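Local atomic coordinates of putative PLP-dependent aminotransferase (PDB entry 3JU7), a protein that probably acts as a pyridoxal-phosphate-dependent aminotransferase of the DegT/DnrJ/EryC1 family. Residues Y80-S85 with E124-E129; C98-Y103 with V130-P135. All blocks are in the same frame, centred on the assembly; numbering follows the deposited sequence.

Interaction 1. Residues Y80-S85 with E124-E129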
loop_
_atom_site.group_PDB
_atom_site.type_symbol
_atom_site.label_atom_id
_atom_site.label_comp_id
_atom_site.label_asym_id
_atom_site.label_seq_id
_atom_site.Cartn_x
_atom_site.Cartn_y
_atom_site.Cartn_z
ATOM N N TYR A 80 11.079 -19.132 -9.755
ATOM C CA TYR A 80 11.399 -17.967 -10.579
ATOM C C TYR A 80 10.167 -17.241 -11.147
ATOM O O TYR A 80 9.147 -17.869 -11.494
ATOM C CB TYR A 80 12.244 -18.420 -11.763
ATOM C CG TYR A 80 13.546 -19.075 -11.396
ATOM C CD1 TYR A 80 14.551 -18.348 -10.780
ATOM C CD2 TYR A 80 13.792 -20.398 -11.697
ATOM C CE1 TYR A 80 15.751 -18.920 -10.477
ATOM C CE2 TYR A 80 14.987 -20.992 -11.359
ATOM C CZ TYR A 80 15.971 -20.232 -10.758
ATOM O OH TYR A 80 17.185 -20.776 -10.416
ATOM N N ALA A 81 10.290 -15.924 -11.267
ATOM C CA ALA A 81 9.329 -15.099 -12.016
ATOM C C ALA A 81 10.044 -14.677 -13.308
ATOM O O ALA A 81 11.027 -13.922 -13.246
ATOM C CB ALA A 81 8.918 -13.858 -11.205
ATOM N N LEU A 82 9.614 -15.199 -14.456
ATOM C CA LEU A 82 10.269 -14.868 -15.745
ATOM C C LEU A 82 9.697 -13.520 -16.218
ATOM O O LEU A 82 8.474 -13.354 -16.337
ATOM C CB LEU A 82 10.021 -15.952 -16.791
ATOM C CG LEU A 82 10.871 -17.209 -16.731
ATOM C CD1 LEU A 82 11.027 -17.748 -15.288
ATOM C CD2 LEU A 82 10.265 -18.227 -17.686
HETATM N N MSE A 83 10.572 -12.542 -16.398
HETATM C CA MSE A 83 10.163 -11.194 -16.767
HETATM C C MSE A 83 11.283 -10.509 -17.536
HETATM O O MSE A 83 12.420 -10.930 -17.505
HETATM C CB MSE A 83 9.841 -10.366 -15.516
HETATM C CG MSE A 83 11.042 -10.253 -14.569
HETATM SE SE MSE A 83 10.744 -9.217 -12.960
HETATM C CE MSE A 83 9.353 -10.270 -12.139
ATOM N N PRO A 84 10.968 -9.416 -18.201
ATOM C CA PRO A 84 12.036 -8.635 -18.804
ATOM C C PRO A 84 12.872 -7.907 -17.757
ATOM O O PRO A 84 12.372 -7.642 -16.653
ATOM C CB PRO A 84 11.274 -7.628 -19.648
ATOM C CG PRO A 84 9.974 -7.450 -18.894
ATOM C CD PRO A 84 9.632 -8.861 -18.501
ATOM N N SER A 85 14.135 -7.620 -18.091
ATOM C CA SER A 85 14.976 -6.702 -17.319
ATOM C C SER A 85 14.551 -5.268 -17.648
ATOM O O SER A 85 14.539 -4.368 -16.782
ATOM C CB SER A 85 16.450 -6.893 -17.691
ATOM O OG SER A 85 17.269 -5.900 -17.106
ATOM N N GLU A 124 10.386 -24.140 -21.155
ATOM C CA GLU A 124 10.654 -25.561 -21.444
ATOM C C GLU A 124 11.867 -26.115 -20.710
ATOM O O GLU A 124 11.899 -27.290 -20.333
ATOM C CB GLU A 124 10.831 -25.792 -22.940
ATOM C CG GLU A 124 10.704 -27.262 -23.316
ATOM C CD GLU A 124 11.147 -27.542 -24.726
ATOM O OE1 GLU A 124 10.987 -26.650 -25.597
ATOM O OE2 GLU A 124 11.664 -28.662 -24.957
ATOM N N GLU A 125 12.869 -25.270 -20.529
ATOM C CA GLU A 125 14.082 -25.671 -19.831
ATOM C C GLU A 125 13.857 -25.733 -18.321
ATOM O O GLU A 125 14.339 -26.647 -17.669
ATOM C CB GLU A 125 15.220 -24.695 -20.158
ATOM C CG GLU A 125 16.518 -24.935 -19.377
ATOM C CD GLU A 125 17.458 -23.730 -19.376
ATOM O OE1 GLU A 125 17.353 -22.867 -20.286
ATOM O OE2 GLU A 125 18.311 -23.659 -18.455
ATOM N N LEU A 126 13.128 -24.765 -17.763
ATOM C CA LEU A 126 12.988 -24.658 -16.298
ATOM C C LEU A 126 11.871 -25.505 -15.734
ATOM O O LEU A 126 11.926 -25.930 -14.575
ATOM C CB LEU A 126 12.764 -23.200 -15.870
ATOM C CG LEU A 126 13.931 -22.258 -16.177
ATOM C CD1 LEU A 126 13.509 -20.783 -15.918
ATOM C CD2 LEU A 126 15.152 -22.685 -15.354
ATOM N N LYS A 127 10.838 -25.718 -16.533
ATOM C CA LYS A 127 9.724 -26.592 -16.129
ATOM C C LYS A 127 9.166 -26.155 -14.781
ATOM O O LYS A 127 8.891 -24.971 -14.599
ATOM C CB LYS A 127 10.149 -28.066 -16.153
ATOM C CG LYS A 127 10.622 -28.543 -17.534
ATOM C CD LYS A 127 10.947 -30.045 -17.572
ATOM N N GLU A 128 9.032 -27.084 -13.842
ATOM C CA GLU A 128 8.437 -26.798 -12.515
ATOM C C GLU A 128 9.096 -25.654 -11.737
ATOM O O GLU A 128 8.495 -25.096 -10.825
ATOM C CB GLU A 128 8.376 -28.069 -11.632
ATOM C CG GLU A 128 9.742 -28.535 -11.028
ATOM C CD GLU A 128 10.704 -29.143 -12.046
ATOM O OE1 GLU A 128 10.243 -29.634 -13.108
ATOM O OE2 GLU A 128 11.931 -29.137 -11.774
ATOM N N GLU A 129 10.309 -25.274 -12.092
ATOM C CA GLU A 129 10.934 -24.138 -11.416
ATOM C C GLU A 129 10.292 -22.796 -11.813
ATOM O O GLU A 129 10.436 -21.799 -11.101
ATOM C CB GLU A 129 12.442 -24.127 -11.622
ATOM C CG GLU A 129 13.162 -25.202 -10.821
ATOM C CD GLU A 129 14.693 -25.061 -10.891
ATOM O OE1 GLU A 129 15.242 -25.041 -12.015
ATOM O OE2 GLU A 129 15.349 -24.972 -9.827
HETATM O O HOH W 1 17.513 -23.550 -11.694
#
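The ring of Tyr80 and the carboxylate of Glu129 are the flat groups here; the two side chains run side by side in the same direction with their planes 76° apart. Glu129 CB lies against the CD2-CE2 side of the ring, 4.0 Å from Tyr80 CD2, while Glu129 O and Leu126 CD1 approach the ring obliquely. Tyr103 of strand 101-105 makes a T-shaped stack with it. A water lies at the ring edge, in its plane, 3.1 Å from Tyr80 OH, and donates to Glu129 OE1 at 2.7 Å. Glu129 can reach it because its chain is extended beyond CG (chi2 -172°). At the inner end, Tyr80 N donates to Glu129 O over 3.1 Å in a fairly straight bond (158°). The pair is thus linked at the backbone directly and at the side-chain ends through the water. Deeper in, Leu82 and Leu126 meet tip to tip, CD1 to CD1 at 4.0 Å. Glu129 N bonds back to Leu126 O, tying the turn to the helix end, where Lys127 has positive phi. Helix 116-126 is the connection of a beta-alpha-beta crossover from strand 101-105 to strand 130-133, parallel strands separated in the sheet by strand 80-84, and the helix packs on that middle strand. Its Leu119 and Ile123 also touch Leu82, and Tyr103 touches Leu126.

Interaction 2. Residues C98-Y103 with V130-P135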
loop_
_atom_site.group_PDB
_atom_site.type_symbol
_atom_site.label_atom_id
_atom_site.label_comp_id
_atom_site.label_asym_id
_atom_site.label_seq_id
_atom_site.Cartn_x
_atom_site.Cartn_y
_atom_site.Cartn_z
ATOM N N CYS A 98 7.177 -11.676 -3.011
ATOM C CA CYS A 98 6.420 -12.935 -3.022
ATOM C C CYS A 98 7.309 -14.141 -2.843
ATOM O O CYS A 98 6.883 -15.279 -2.989
ATOM C CB CYS A 98 5.638 -13.059 -4.297
ATOM S SG CYS A 98 4.294 -11.836 -4.406
ATOM N N GLY A 99 8.579 -13.904 -2.569
ATOM C CA GLY A 99 9.504 -14.988 -2.357
ATOM C C GLY A 99 10.049 -15.612 -3.620
ATOM O O GLY A 99 10.566 -16.696 -3.571
ATOM N N LEU A 100 9.962 -14.940 -4.749
ATOM C CA LEU A 100 10.510 -15.497 -5.973
ATOM C C LEU A 100 11.778 -14.791 -6.360
ATOM O O LEU A 100 12.065 -13.692 -5.879
ATOM C CB LEU A 100 9.531 -15.358 -7.109
ATOM C CG LEU A 100 8.188 -15.976 -6.750
ATOM C CD1 LEU A 100 7.255 -15.629 -7.834
ATOM C CD2 LEU A 100 8.383 -17.493 -6.571
ATOM N N GLU A 101 12.553 -15.435 -7.224
ATOM C CA GLU A 101 13.703 -14.794 -7.811
ATOM C C GLU A 101 13.291 -14.334 -9.198
ATOM O O GLU A 101 12.724 -15.105 -9.966
ATOM C CB GLU A 101 14.866 -15.773 -7.954
ATOM C CG GLU A 101 15.508 -16.134 -6.677
ATOM C CD GLU A 101 16.817 -16.893 -6.885
ATOM O OE1 GLU A 101 17.413 -16.851 -7.987
ATOM O OE2 GLU A 101 17.244 -17.527 -5.925
ATOM N N PRO A 102 13.575 -13.083 -9.537
ATOM C CA PRO A 102 13.404 -12.770 -10.943
ATOM C C PRO A 102 14.382 -13.608 -11.773
ATOM O O PRO A 102 15.468 -13.988 -11.290
ATOM C CB PRO A 102 13.747 -11.275 -11.018
ATOM C CG PRO A 102 13.535 -10.767 -9.577
ATOM C CD PRO A 102 13.946 -11.915 -8.727
ATOM N N TYR A 103 13.944 -13.947 -12.981
ATOM C CA TYR A 103 14.771 -14.583 -14.011
ATOM C C TYR A 103 14.568 -13.771 -15.295
ATOM O O TYR A 103 13.486 -13.818 -15.923
ATOM C CB TYR A 103 14.350 -16.021 -14.229
ATOM C CG TYR A 103 15.402 -16.906 -14.910
ATOM C CD1 TYR A 103 15.923 -16.599 -16.170
ATOM C CD2 TYR A 103 15.869 -18.050 -14.273
ATOM C CE1 TYR A 103 16.853 -17.424 -16.778
ATOM C CE2 TYR A 103 16.810 -18.867 -14.874
ATOM C CZ TYR A 103 17.292 -18.551 -16.114
ATOM O OH TYR A 103 18.233 -19.391 -16.658
ATOM N N VAL A 130 9.541 -22.770 -12.912
ATOM C CA VAL A 130 8.829 -21.549 -13.259
ATOM C C VAL A 130 7.651 -21.387 -12.309
ATOM O O VAL A 130 6.816 -22.283 -12.207
ATOM C CB VAL A 130 8.359 -21.560 -14.702
ATOM C CG1 VAL A 130 7.687 -20.271 -15.003
ATOM C CG2 VAL A 130 9.564 -21.759 -15.613
ATOM N N ALA A 131 7.619 -20.286 -11.562
ATOM C CA ALA A 131 6.502 -20.032 -10.677
ATOM C C ALA A 131 5.474 -19.155 -11.371
ATOM O O ALA A 131 4.272 -19.272 -11.100
ATOM C CB ALA A 131 6.951 -19.359 -9.394
ATOM N N ILE A 132 5.960 -18.255 -12.219
ATOM C CA ILE A 132 5.105 -17.256 -12.867
ATOM C C ILE A 132 5.840 -16.529 -13.995
ATOM O O ILE A 132 7.068 -16.482 -14.035
ATOM C CB ILE A 132 4.570 -16.243 -11.811
ATOM C CG1 ILE A 132 3.324 -15.500 -12.321
ATOM C CG2 ILE A 132 5.695 -15.356 -11.269
ATOM C CD1 ILE A 132 2.487 -14.913 -11.212
ATOM N N VAL A 133 5.067 -15.997 -14.922
ATOM C CA VAL A 133 5.568 -15.185 -16.000
ATOM C C VAL A 133 4.921 -13.802 -15.875
ATOM O O VAL A 133 3.698 -13.690 -15.741
ATOM C CB VAL A 133 5.229 -15.822 -17.384
ATOM C CG1 VAL A 133 5.531 -14.854 -18.499
ATOM C CG2 VAL A 133 5.975 -17.185 -17.561
ATOM N N VAL A 134 5.739 -12.757 -15.938
ATOM C CA VAL A 134 5.272 -11.394 -15.701
ATOM C C VAL A 134 5.802 -10.501 -16.824
ATOM O O VAL A 134 6.861 -9.880 -16.692
ATOM C CB VAL A 134 5.729 -10.900 -14.309
ATOM C CG1 VAL A 134 5.131 -9.511 -13.957
ATOM C CG2 VAL A 134 5.371 -11.938 -13.246
ATOM N N PRO A 135 5.080 -10.455 -17.947
ATOM C CA PRO A 135 5.503 -9.546 -19.008
ATOM C C PRO A 135 5.122 -8.108 -18.674
ATOM O O PRO A 135 4.199 -7.860 -17.857
ATOM C CB PRO A 135 4.729 -10.048 -20.238
ATOM C CG PRO A 135 3.533 -10.684 -19.676
ATOM C CD PRO A 135 3.863 -11.202 -18.318
#
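Leu100 spreads both of its methyl groups against the methyl of Ala131 and the CG2 branch of Ile132. Its CD2 lies 3.7 Å from Ala131 CB, and its CD1 is 3.8 Å from Ile132 CG2 and 4.1 Å from Ala131 CB. The Ala131 methyl is thus touched by both branches of the leucine, whereas Ile132 meets one. Leu100 and Ile132 cross at about a right angle. With Ile132 CG1 anti to the backbone N (chi1 -160°), the CG2 branch is left between the N and the carbonyl carbon, facing Leu100 CD1. The interface is small, 100 Å² in all, and wholly apolar, with its three touching residues buried. Leu100 follows a Schellman motif that ends helix 90-97: Gly99, at positive phi (82°), is the C-prime residue, with Leu100 N bonded to Ala95 O and Gly99 N to Ile96 O. The chain then enters strand 101-105. The segments flank the middle strand of the parallel sheet; Leu100, just before its strand, reaches Ala131 and Ile132 over the Ala81 side, near the start of strand 80-84. The CA atoms of Leu100 and Ala131 are 7.7 Å apart. Ile70 of helix 62-73 touches both Leu100 and Ile132. Arg75 NH2 hydrogen-bonds to Val130 O, and the backbones of Arg75 and Ala131 are also hydrogen-bonded. Cys98, just after the helix, packs on Trp97 of the second subunit.

In the fold
Both contacts are built around the same parallel sheet, with centres about 7 Å apart, and their segments alternate along the chain. Interaction 1 packs helix 116-126 and the turn after it against the central strand; interaction 2 brings the loop leading into strand 101-105 against strand 130-133, on the helix 62-73 side of the sheet. Probable backbone bonds couple them directly: Tyr80 O to Ala131 N at 2.9 Å and Leu82 O to Val134 N at 2.8 Å. Each is largely buried, but interaction 1 extends to the partly exposed Glu129 and mixes a backbone bond and a water bridge with its leucine packing, over 201 Å². Interaction 2 covers half that area with methyl contacts alone.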